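PDB 5ZNT: chitin deacetylase 1 from Bombyx mori, which hydrolyses the N-acetamido groups of N-acetylglucosamine residues in chitin, with zinc as cofactor, to give chitosan and acetate. Local coordinates for residues Tyr299-Met303 / Thr304-Gln308; Tyr286-Asp289 / Glu290-Ser294; Tyr184-Tyr187 / Phe188-His192. One frame throughout, in Å; residues are numbered along the deposited sequence.

The three contacts lie in series along the polysaccharide deacetylase part of this carbohydrate esterase 4 family protein, contact 3 first, then contact 2, then contact 1. Contacts 1 and 2 have centres 19 Å apart and touch: Phe-300 of strand 298-300 packs on helix 278-294, its CE1 lying 3.6 Å from CD2 of Leu-292 and its CE2 4.0 Å from CZ3 of Trp-287. Contact 3 is centred 19 Å from contact 1, without touching it, and 34 Å from contact 2. Contact 1 comes nearest the active site, the Met-303 side chain being about 11 Å from that of the zinc ligand His-101 and about 13 Å from the zinc ion; contacts 2 and 3 are remote from it.

Contact 1 of 3, residues Tyr299-Met303 / Thr304-Gln308; sequences YFVTM and TQVIQ
Thr-302 and Gln-305 form a capping box where strand 298-300 of the parallel sheet of this carbohydrate esterase 4 fold gives way to helix 303-311. Two reciprocal hydrogen bonds define it. Thr-302, the N-cap residue, accepts from Gln-305 N on OG1 at 3.0 Å; chi1 of 71° places that hydroxyl between the backbone N and the carbonyl carbon, facing the first turn. In return Thr-302 N donates to Gln-305 OE1, also at 3.0 Å, with an N-H...O angle of 164°, although the donor stands 38° above the amide carbonyl plane. The capping oxygen OE1 also lies beside Val-301, 3.3 Å from Val-301 CB. The amide nitrogen NE2 has a weak bond to Pro-324 O, which leaves both ends of the amide with a partner.

Backbone bonds from Val-306 N to Thr-302 O and from Ile-307 N to Met-303 O begin the helix proper. Thr-304 OG1 is hydrogen-bonded to Glu-97 OE2.

Apolar contact accompanies the cap. The side chains of Val-301 and Val-306 meet at about a right angle, methyl against methyl, with CG2 of Val-301 3.8 Å from CG2 of Val-306.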
ATOM      1  N   TYR A 299       0.398   6.159  15.053  1.00 19.04           N
ATOM      2  CA  TYR A 299      -0.538   5.094  14.679  1.00 18.49           C
ATOM      3  C   TYR A 299      -0.039   4.368  13.430  1.00 23.03           C
ATOM      4  O   TYR A 299       0.225   5.005  12.405  1.00 20.90           O
ATOM      5  CB  TYR A 299      -1.929   5.654  14.378  1.00 17.08           C
ATOM      6  CG  TYR A 299      -2.747   6.005  15.595  1.00 22.10           C
ATOM      7  CD1 TYR A 299      -2.466   7.158  16.337  1.00 21.87           C
ATOM      8  CD2 TYR A 299      -3.812   5.201  15.992  1.00 21.53           C
ATOM      9  CE1 TYR A 299      -3.233   7.496  17.459  1.00 24.49           C
ATOM     10  CE2 TYR A 299      -4.580   5.531  17.102  1.00 24.86           C
ATOM     11  CZ  TYR A 299      -4.282   6.676  17.826  1.00 27.24           C
ATOM     12  OH  TYR A 299      -5.054   6.993  18.916  1.00 27.67           O
ATOM     13  N   PHE A 300       0.048   3.037  13.513  1.00 21.22           N
ATOM     14  CA  PHE A 300       0.291   2.184  12.345  1.00 19.98           C
ATOM     15  C   PHE A 300      -1.062   1.805  11.771  1.00 19.62           C
ATOM     16  O   PHE A 300      -1.815   1.048  12.395  1.00 20.98           O
ATOM     17  CB  PHE A 300       1.083   0.943  12.742  1.00 18.80           C
ATOM     18  CG  PHE A 300       2.471   1.245  13.227  1.00 19.45           C
ATOM     19  CD1 PHE A 300       2.684   1.671  14.528  1.00 15.95           C
ATOM     20  CD2 PHE A 300       3.566   1.105  12.381  1.00 22.08           C
ATOM     21  CE1 PHE A 300       3.962   1.963  14.979  1.00 21.22           C
ATOM     22  CE2 PHE A 300       4.856   1.372  12.838  1.00 21.88           C
ATOM     23  CZ  PHE A 300       5.048   1.815  14.128  1.00 20.97           C
ATOM     24  N   VAL A 301      -1.383   2.352  10.593  1.00 21.03           N
ATOM     25  CA  VAL A 301      -2.703   2.242   9.997  1.00 17.72           C
ATOM     26  C   VAL A 301      -2.598   1.766   8.546  1.00 21.61           C
ATOM     27  O   VAL A 301      -1.535   1.818   7.917  1.00 17.99           O
ATOM     28  CB  VAL A 301      -3.454   3.594  10.062  1.00 23.07           C
ATOM     29  CG1 VAL A 301      -3.722   3.998  11.536  1.00 23.15           C
ATOM     30  CG2 VAL A 301      -2.636   4.665   9.362  1.00 21.89           C
ATOM     31  N   THR A 302      -3.735   1.325   8.008  1.00 21.44           N
ATOM     32  CA  THR A 302      -3.803   0.974   6.594  1.00 18.82           C
ATOM     33  C   THR A 302      -3.822   2.231   5.729  1.00 22.79           C
ATOM     34  O   THR A 302      -4.044   3.349   6.204  1.00 21.51           O
ATOM     35  CB  THR A 302      -5.047   0.147   6.294  1.00 16.44           C
ATOM     36  OG1 THR A 302      -6.207   0.980   6.397  1.00 18.38           O
ATOM     37  CG2 THR A 302      -5.189  -1.019   7.273  1.00 17.49           C
ATOM     38  N   MET A 303      -3.645   2.028   4.424  1.00 17.51           N
ATOM     39  CA  MET A 303      -3.724   3.151   3.488  1.00 22.44           C
ATOM     40  C   MET A 303      -5.117   3.753   3.466  1.00 22.69           C
ATOM     41  O   MET A 303      -5.276   4.978   3.448  1.00 21.71           O
ATOM     42  CB  MET A 303      -3.343   2.696   2.084  1.00 19.60           C
ATOM     43  CG  MET A 303      -2.039   1.979   2.026  1.00 30.11           C
ATOM     44  SD  MET A 303      -0.735   3.187   1.970  1.00 41.16           S
ATOM     45  CE  MET A 303      -0.216   2.950   0.338  1.00 25.66           C
ATOM     46  N   THR A 304      -6.146   2.899   3.394  1.00 19.98           N
ATOM     47  CA  THR A 304      -7.514   3.399   3.446  1.00 19.23           C
ATOM     48  C   THR A 304      -7.741   4.219   4.712  1.00 22.19           C
ATOM     49  O   THR A 304      -8.418   5.252   4.678  1.00 23.50           O
ATOM     50  CB  THR A 304      -8.505   2.235   3.370  1.00 24.68           C
ATOM     51  OG1 THR A 304      -8.488   1.687   2.049  1.00 22.15           O
ATOM     52  CG2 THR A 304      -9.954   2.689   3.703  1.00 23.20           C
ATOM     53  N   GLN A 305      -7.148   3.793   5.834  1.00 22.86           N
ATOM     54  CA  GLN A 305      -7.321   4.533   7.082  1.00 23.21           C
ATOM     55  C   GLN A 305      -6.645   5.904   7.033  1.00 23.31           C
ATOM     56  O   GLN A 305      -7.125   6.846   7.678  1.00 26.94           O
ATOM     57  CB  GLN A 305      -6.798   3.702   8.254  1.00 16.87           C
ATOM     58  CG  GLN A 305      -7.799   2.639   8.660  1.00 19.56           C
ATOM     59  CD  GLN A 305      -7.263   1.626   9.633  1.00 22.70           C
ATOM     60  OE1 GLN A 305      -6.060   1.553   9.892  1.00 21.50           O
ATOM     61  NE2 GLN A 305      -8.166   0.840  10.205  1.00 24.71           N
ATOM     62  N   VAL A 306      -5.548   6.046   6.284  1.00 19.20           N
ATOM     63  CA  VAL A 306      -4.973   7.376   6.087  1.00 20.64           C
ATOM     64  C   VAL A 306      -5.979   8.274   5.379  1.00 26.84           C
ATOM     65  O   VAL A 306      -6.257   9.396   5.821  1.00 24.38           O
ATOM     66  CB  VAL A 306      -3.646   7.305   5.311  1.00 21.45           C
ATOM     67  CG1 VAL A 306      -3.141   8.732   5.011  1.00 21.65           C
ATOM     68  CG2 VAL A 306      -2.602   6.565   6.106  1.00 18.11           C
ATOM     69  N   ILE A 307      -6.554   7.782   4.278  1.00 20.26           N
ATOM     70  CA  ILE A 307      -7.525   8.572   3.524  1.00 23.91           C
ATOM     71  C   ILE A 307      -8.725   8.933   4.398  1.00 27.22           C
ATOM     72  O   ILE A 307      -9.263  10.041   4.308  1.00 24.71           O
ATOM     73  CB  ILE A 307      -7.953   7.814   2.249  1.00 23.41           C
ATOM     74  CG1 ILE A 307      -6.759   7.652   1.305  1.00 25.63           C
ATOM     75  CG2 ILE A 307      -9.118   8.530   1.541  1.00 24.07           C
ATOM     76  CD1 ILE A 307      -7.035   6.731   0.079  1.00 26.68           C
ATOM     77  N   GLN A 308      -9.158   8.013   5.265  1.00 22.18           N
ATOM     78  CA  GLN A 308     -10.295   8.311   6.129  1.00 25.56           C
ATOM     79  C   GLN A 308      -9.961   9.438   7.103  1.00 29.61           C
ATOM     80  O   GLN A 308     -10.804  10.307   7.368  1.00 29.38           O
ATOM     81  CB  GLN A 308     -10.737   7.045   6.864  1.00 27.01           C
ATOM     82  CG  GLN A 308     -11.486   6.082   5.960  1.00 25.96           C
ATOM     83  CD  GLN A 308     -11.673   4.731   6.597  1.00 33.07           C
ATOM     84  OE1 GLN A 308     -10.780   4.226   7.277  1.00 26.62           O
ATOM     85  NE2 GLN A 308     -12.842   4.141   6.394  1.00 33.70           N
TER

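Contact 2 of 3, residues Tyr286-Asp289 / Glu290-Ser294; sequences YWID and EILQS
Four successive i to i+4 hydrogen bonds join residues 286-289 to residues 290-294: Glu-290 N to Tyr-286 O, Ile-291 N to Trp-287 O, Leu-292 N to Ile-288 O and Gln-293 N to Asp-289 O. The Ile-291 N to Trp-287 O bond measures 2.8 Å. At the last turn Glu-290 O accepts twice, from Ser-294 N and, at 3.0 Å, from Ser-294 OG, the two donors arriving from opposite faces of the carbonyl plane.

On the buried side Ile-291 lays its CG1 over one face of the Trp-287 indole. This CH-pi contact has CG1 3.7 Å from the centroid of the five-membered ring and 23° off its normal. CG1 sits off centre toward the rim, closest to CE2 of Trp-287, at 3.4 Å. The tryptophan chi1 of -180° sets CG anti to the backbone N and swings the ring along the helix to meet the isoleucine.

These residues form the inner side of helix 278-294, which packs against the parallel sheet through strand 298-300, where Ile-291 touches Val-298. Trp-287 also rests on Leu-250 and Phe-254 of helix 243-258. One turn on from Ile-288, Leu-292 runs beside it in the same direction, with Ile-288 CG2 3.8 Å from Leu-292 CD1.

The outer side is polar. Tyr-286 and Glu-290 cross with ring and carboxylate planes 77° apart, and a water joins them, 2.8 Å from Tyr-286 OH and donating to Glu-290 OE2 at 2.7 Å. The other carboxylate oxygen, OE1, is hydrogen-bonded to Tyr-247 OH, while Asp-289 OD1 forms a salt bridge with Arg-64.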
ATOM      1  N   TYR A 286      12.235  -4.402  17.016  1.00 22.12           N
ATOM      2  CA  TYR A 286      12.740  -3.570  18.102  1.00 25.30           C
ATOM      3  C   TYR A 286      12.268  -2.133  17.935  1.00 30.16           C
ATOM      4  O   TYR A 286      11.758  -1.513  18.881  1.00 23.79           O
ATOM      5  CB  TYR A 286      14.266  -3.637  18.143  1.00 28.34           C
ATOM      6  CG  TYR A 286      14.863  -2.890  19.310  1.00 29.20           C
ATOM      7  CD1 TYR A 286      15.029  -1.512  19.261  1.00 30.42           C
ATOM      8  CD2 TYR A 286      15.257  -3.562  20.459  1.00 28.50           C
ATOM      9  CE1 TYR A 286      15.563  -0.814  20.330  1.00 35.74           C
ATOM     10  CE2 TYR A 286      15.803  -2.874  21.536  1.00 32.68           C
ATOM     11  CZ  TYR A 286      15.946  -1.501  21.468  1.00 35.42           C
ATOM     12  OH  TYR A 286      16.482  -0.799  22.537  1.00 37.53           O
ATOM     13  N   TRP A 287      12.423  -1.592  16.724  1.00 25.69           N
ATOM     14  CA  TRP A 287      12.000  -0.227  16.439  1.00 24.13           C
ATOM     15  C   TRP A 287      10.503  -0.043  16.668  1.00 24.62           C
ATOM     16  O   TRP A 287      10.079   0.914  17.334  1.00 25.26           O
ATOM     17  CB  TRP A 287      12.378   0.134  15.000  1.00 24.08           C
ATOM     18  CG  TRP A 287      11.981   1.516  14.632  1.00 21.56           C
ATOM     19  CD1 TRP A 287      12.645   2.675  14.967  1.00 20.89           C
ATOM     20  CD2 TRP A 287      10.833   1.917  13.866  1.00 23.30           C
ATOM     21  NE1 TRP A 287      11.975   3.758  14.464  1.00 20.14           N
ATOM     22  CE2 TRP A 287      10.865   3.326  13.781  1.00 21.60           C
ATOM     23  CE3 TRP A 287       9.777   1.221  13.245  1.00 22.39           C
ATOM     24  CZ2 TRP A 287       9.898   4.056  13.104  1.00 21.18           C
ATOM     25  CZ3 TRP A 287       8.817   1.953  12.570  1.00 20.79           C
ATOM     26  CH2 TRP A 287       8.878   3.358  12.517  1.00 20.45           C
ATOM     27  N   ILE A 288       9.681  -0.919  16.081  1.00 20.63           N
ATOM     28  CA  ILE A 288       8.230  -0.842  16.263  1.00 21.46           C
ATOM     29  C   ILE A 288       7.877  -0.824  17.746  1.00 23.57           C
ATOM     30  O   ILE A 288       7.057  -0.018  18.200  1.00 22.44           O
ATOM     31  CB  ILE A 288       7.525  -2.023  15.571  1.00 21.73           C
ATOM     32  CG1 ILE A 288       7.565  -1.878  14.057  1.00 26.59           C
ATOM     33  CG2 ILE A 288       6.085  -2.101  16.023  1.00 26.73           C
ATOM     34  CD1 ILE A 288       6.985  -3.123  13.349  1.00 28.53           C
ATOM     35  N   ASP A 289       8.444  -1.749  18.505  1.00 22.78           N
ATOM     36  CA  ASP A 289       8.090  -1.849  19.915  1.00 24.45           C
ATOM     37  C   ASP A 289       8.559  -0.615  20.682  1.00 27.26           C
ATOM     38  O   ASP A 289       7.848  -0.103  21.554  1.00 25.08           O
ATOM     39  CB  ASP A 289       8.690  -3.115  20.504  1.00 24.02           C
ATOM     40  CG  ASP A 289       8.023  -4.371  19.990  1.00 27.18           C
ATOM     41  OD1 ASP A 289       6.837  -4.311  19.567  1.00 26.41           O
ATOM     42  OD2 ASP A 289       8.677  -5.428  20.043  1.00 24.76           O
ATOM     43  N   GLU A 290       9.728  -0.093  20.330  1.00 22.71           N
ATOM     44  CA  GLU A 290      10.229   1.116  20.964  1.00 25.39           C
ATOM     45  C   GLU A 290       9.368   2.333  20.624  1.00 29.04           C
ATOM     46  O   GLU A 290       9.060   3.148  21.503  1.00 25.39           O
ATOM     47  CB  GLU A 290      11.682   1.338  20.556  1.00 27.07           C
ATOM     48  CG  GLU A 290      12.317   2.534  21.259  1.00 30.61           C
ATOM     49  CD  GLU A 290      13.762   2.681  20.911  1.00 34.43           C
ATOM     50  OE1 GLU A 290      14.064   2.839  19.709  1.00 29.58           O
ATOM     51  OE2 GLU A 290      14.598   2.626  21.835  1.00 36.45           O
ATOM     52  N   ILE A 291       8.959   2.468  19.357  1.00 24.66           N
ATOM     53  CA  ILE A 291       8.089   3.573  18.955  1.00 22.01           C
ATOM     54  C   ILE A 291       6.725   3.471  19.636  1.00 23.58           C
ATOM     55  O   ILE A 291       6.192   4.470  20.142  1.00 23.48           O
ATOM     56  CB  ILE A 291       7.937   3.602  17.421  1.00 21.74           C
ATOM     57  CG1 ILE A 291       9.240   4.049  16.735  1.00 21.30           C
ATOM     58  CG2 ILE A 291       6.766   4.476  17.031  1.00 26.34           C
ATOM     59  CD1 ILE A 291       9.570   5.529  16.880  1.00 22.54           C
ATOM     60  N   LEU A 292       6.124   2.276  19.642  1.00 22.26           N
ATOM     61  CA  LEU A 292       4.798   2.115  20.236  1.00 25.80           C
ATOM     62  C   LEU A 292       4.802   2.459  21.725  1.00 24.62           C
ATOM     63  O   LEU A 292       3.855   3.074  22.225  1.00 22.99           O
ATOM     64  CB  LEU A 292       4.286   0.683  20.034  1.00 22.40           C
ATOM     65  CG  LEU A 292       3.805   0.275  18.622  1.00 20.32           C
ATOM     66  CD1 LEU A 292       3.494  -1.209  18.603  1.00 20.20           C
ATOM     67  CD2 LEU A 292       2.577   1.040  18.221  1.00 17.19           C
ATOM     68  N   GLN A 293       5.841   2.050  22.455  1.00 23.55           N
ATOM     69  CA  GLN A 293       5.842   2.305  23.898  1.00 26.93           C
ATOM     70  C   GLN A 293       6.035   3.791  24.194  1.00 29.01           C
ATOM     71  O   GLN A 293       5.421   4.328  25.126  1.00 28.05           O
ATOM     72  CB  GLN A 293       6.924   1.476  24.592  1.00 23.97           C
ATOM     73  CG  GLN A 293       6.864   1.522  26.136  1.00 24.43           C
ATOM     74  CD  GLN A 293       7.492   2.774  26.721  1.00 29.58           C
ATOM     75  OE1 GLN A 293       8.431   3.326  26.144  1.00 23.18           O
ATOM     76  NE2 GLN A 293       6.974   3.235  27.880  1.00 24.44           N
ATOM     77  N   SER A 294       6.858   4.474  23.407  1.00 24.75           N
ATOM     78  CA  SER A 294       7.246   5.832  23.744  1.00 22.55           C
ATOM     79  C   SER A 294       6.332   6.888  23.146  1.00 28.39           C
ATOM     80  O   SER A 294       6.420   8.050  23.548  1.00 30.36           O
ATOM     81  CB  SER A 294       8.700   6.091  23.315  1.00 28.60           C
ATOM     82  OG  SER A 294       8.842   6.081  21.907  1.00 32.76           O
TER
HETATM   83  O   HOH W   1      17.223   1.831  21.903  1.00 40.89           O

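Contact 3 of 3, residues Tyr184-Tyr187 / Phe188-His192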
ATOM      1  N   TYR A 184      -2.484  13.201  -1.931  1.00 21.94           N
ATOM      2  CA  TYR A 184      -3.210  14.212  -2.681  1.00 25.81           C
ATOM      3  C   TYR A 184      -4.151  13.506  -3.648  1.00 27.88           C
ATOM      4  O   TYR A 184      -3.951  12.335  -3.983  1.00 25.44           O
ATOM      5  CB  TYR A 184      -2.240  15.169  -3.404  1.00 22.38           C
ATOM      6  CG  TYR A 184      -1.235  14.480  -4.297  1.00 24.40           C
ATOM      7  CD1 TYR A 184      -1.558  14.153  -5.615  1.00 22.75           C
ATOM      8  CD2 TYR A 184       0.039  14.168  -3.833  1.00 24.99           C
ATOM      9  CE1 TYR A 184      -0.651  13.515  -6.437  1.00 22.86           C
ATOM     10  CE2 TYR A 184       0.955  13.518  -4.643  1.00 23.49           C
ATOM     11  CZ  TYR A 184       0.600  13.196  -5.942  1.00 24.41           C
ATOM     12  OH  TYR A 184       1.498  12.565  -6.758  1.00 25.34           O
ATOM     13  N   THR A 185      -5.212  14.199  -4.056  1.00 25.45           N
ATOM     14  CA  THR A 185      -6.062  13.654  -5.106  1.00 28.40           C
ATOM     15  C   THR A 185      -5.554  14.117  -6.468  1.00 32.38           C
ATOM     16  O   THR A 185      -4.804  15.088  -6.585  1.00 28.88           O
ATOM     17  CB  THR A 185      -7.532  14.054  -4.924  1.00 37.91           C
ATOM     18  OG1 THR A 185      -7.683  15.462  -5.100  1.00 45.25           O
ATOM     19  CG2 THR A 185      -8.025  13.675  -3.540  1.00 41.14           C
ATOM     20  N   MET A 186      -5.933  13.381  -7.503  1.00 28.04           N
ATOM     21  CA  MET A 186      -5.424  13.660  -8.832  1.00 24.45           C
ATOM     22  C   MET A 186      -6.334  14.595  -9.635  1.00 27.70           C
ATOM     23  O   MET A 186      -6.158  14.707 -10.851  1.00 26.76           O
ATOM     24  CB  MET A 186      -5.206  12.351  -9.604  1.00 29.16           C
ATOM     25  CG  MET A 186      -4.157  11.391  -9.009  1.00 39.52           C
ATOM     26  SD  MET A 186      -2.460  12.029  -9.049  1.00 53.75           S
ATOM     27  CE  MET A 186      -2.480  12.942 -10.554  1.00 24.79           C
ATOM     28  N   TYR A 187      -7.297  15.263  -8.990  1.00 23.64           N
ATOM     29  CA  TYR A 187      -8.119  16.233  -9.716  1.00 28.67           C
ATOM     30  C   TYR A 187      -7.279  17.398 -10.229  1.00 29.67           C
ATOM     31  O   TYR A 187      -7.613  18.011 -11.250  1.00 32.32           O
ATOM     32  CB  TYR A 187      -9.218  16.791  -8.820  1.00 30.29           C
ATOM     33  CG  TYR A 187     -10.340  15.860  -8.433  1.00 38.47           C
ATOM     34  CD1 TYR A 187     -11.306  15.468  -9.362  1.00 34.29           C
ATOM     35  CD2 TYR A 187     -10.473  15.421  -7.114  1.00 42.79           C
ATOM     36  CE1 TYR A 187     -12.359  14.644  -8.994  1.00 33.71           C
ATOM     37  CE2 TYR A 187     -11.522  14.594  -6.738  1.00 43.47           C
ATOM     38  CZ  TYR A 187     -12.463  14.216  -7.677  1.00 44.77           C
ATOM     39  OH  TYR A 187     -13.493  13.393  -7.274  1.00 45.92           O
ATOM     40  N   PHE A 188      -6.206  17.724  -9.521  1.00 28.61           N
ATOM     41  CA  PHE A 188      -5.330  18.843  -9.814  1.00 28.95           C
ATOM     42  C   PHE A 188      -3.937  18.308 -10.083  1.00 32.84           C
ATOM     43  O   PHE A 188      -3.613  17.164  -9.737  1.00 28.06           O
ATOM     44  CB  PHE A 188      -5.324  19.849  -8.654  1.00 29.51           C
ATOM     45  CG  PHE A 188      -6.654  20.509  -8.449  1.00 32.63           C
ATOM     46  CD1 PHE A 188      -7.601  19.947  -7.614  1.00 34.23           C
ATOM     47  CD2 PHE A 188      -6.980  21.668  -9.142  1.00 37.33           C
ATOM     48  CE1 PHE A 188      -8.848  20.538  -7.445  1.00 40.99           C
ATOM     49  CE2 PHE A 188      -8.227  22.269  -8.976  1.00 45.53           C
ATOM     50  CZ  PHE A 188      -9.161  21.700  -8.124  1.00 38.90           C
ATOM     51  N   ARG A 189      -3.129  19.148 -10.735  1.00 26.79           N
ATOM     52  CA  ARG A 189      -1.764  18.793 -11.090  1.00 29.86           C
ATOM     53  C   ARG A 189      -1.005  18.236  -9.892  1.00 28.60           C
ATOM     54  O   ARG A 189      -1.139  18.732  -8.771  1.00 27.90           O
ATOM     55  CB  ARG A 189      -1.038  20.030 -11.630  1.00 26.95           C
ATOM     56  CG  ARG A 189       0.260  19.740 -12.319  1.00 25.16           C
ATOM     57  CD  ARG A 189       0.748  20.998 -13.048  1.00 35.09           C
ATOM     58  NE  ARG A 189       1.209  22.019 -12.113  1.00 35.19           N
ATOM     59  CZ  ARG A 189       1.327  23.317 -12.408  1.00 32.01           C
ATOM     60  NH1 ARG A 189       0.995  23.773 -13.606  1.00 27.38           N
ATOM     61  NH2 ARG A 189       1.766  24.158 -11.493  1.00 29.93           N
ATOM     62  N   MET A 190      -0.203  17.202 -10.146  1.00 25.30           N
ATOM     63  CA  MET A 190       0.658  16.644  -9.115  1.00 28.07           C
ATOM     64  C   MET A 190       1.521  17.746  -8.511  1.00 31.65           C
ATOM     65  O   MET A 190       2.052  18.587  -9.252  1.00 25.37           O
ATOM     66  CB  MET A 190       1.577  15.567  -9.702  1.00 26.34           C
ATOM     67  CG  MET A 190       0.864  14.319 -10.177  1.00 31.71           C
ATOM     68  SD  MET A 190       1.974  13.314 -11.173  1.00 33.11           S
ATOM     69  CE  MET A 190       3.373  13.169 -10.095  1.00 26.29           C
ATOM     70  N   PRO A 191       1.719  17.751  -7.195  1.00 24.77           N
ATOM     71  CA  PRO A 191       2.519  18.809  -6.571  1.00 27.63           C
ATOM     72  C   PRO A 191       4.010  18.513  -6.566  1.00 32.55           C
ATOM     73  O   PRO A 191       4.731  19.048  -5.720  1.00 34.71           O
ATOM     74  CB  PRO A 191       1.981  18.847  -5.143  1.00 25.65           C
ATOM     75  CG  PRO A 191       1.654  17.363  -4.880  1.00 27.38           C
ATOM     76  CD  PRO A 191       1.122  16.840  -6.194  1.00 25.42           C
ATOM     77  N   HIS A 192       4.486  17.667  -7.476  1.00 28.40           N
ATOM     78  CA  HIS A 192       5.900  17.318  -7.528  1.00 19.66           C
ATOM     79  C   HIS A 192       6.194  16.766  -8.910  1.00 17.57           C
ATOM     80  O   HIS A 192       5.283  16.448  -9.673  1.00 25.68           O
ATOM     81  CB  HIS A 192       6.285  16.298  -6.454  1.00 23.42           C
ATOM     82  CG  HIS A 192       5.558  14.995  -6.586  1.00 24.34           C
ATOM     83  ND1 HIS A 192       6.022  13.964  -7.376  1.00 24.48           N
ATOM     84  CD2 HIS A 192       4.399  14.562  -6.035  1.00 25.78           C
ATOM     85  CE1 HIS A 192       5.177  12.948  -7.301  1.00 30.90           C
ATOM     86  NE2 HIS A 192       4.180  13.286  -6.501  1.00 26.05           N
TER
HETATM   87  O   HOH W   2      -3.159  17.482  -6.721  1.00 35.78           O
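Pro-191 covers one face of the Tyr-184 ring, its CD directly over the centre: CD is 3.5 Å from the ring centroid and only 4° off the ring normal, a well-centred CH-pi contact. Pro-191 CG extends the same cover toward the side of the ring, 3.7 Å from Tyr-184 CD2. His-192 meets the tyrosine rim to rim. The two ring planes are 67° apart, the rings meet without overlapping, and the tyrosine hydroxyl comes to the edge of the imidazole near its plane. There Tyr-184 OH and His-192 NE2 share a hydrogen bond of 2.8 Å, the direction of whose proton is not settled. Both side chains have CG between the backbone N and the carbonyl carbon, and these torsions turn the rings toward one another across the loop. The second imidazole nitrogen, ND1, is hydrogen-bonded to a residue adjoining the segment, so both nitrogens have partners.

The chain reverses here, the directions of 184-187 and 188-192 differing by 137°. Strand 184-185 is an antiparallel partner of strand 209-214 in the mixed sheet, and the residues after it fold back, carrying Pro-191 over the Tyr-184 ring and His-192 to its hydroxyl end. Strand 209-214 also touches this aromatic pair, Val-212 meeting both Tyr-184 and His-192.

Within the turn a water lies within hydrogen-bonding distance of Thr-185 O (2.9 Å) and Arg-189 O (3.1 Å), between the two arms. Met-186, bent at chi2 and chi3, directs its terminal methyl CE to 3.6 Å from Met-190 CG. At the bend itself the Phe-188 ring has Tyr-187 O over one face, and that carbonyl oxygen accepts a hydrogen bond from Ser-205 OG.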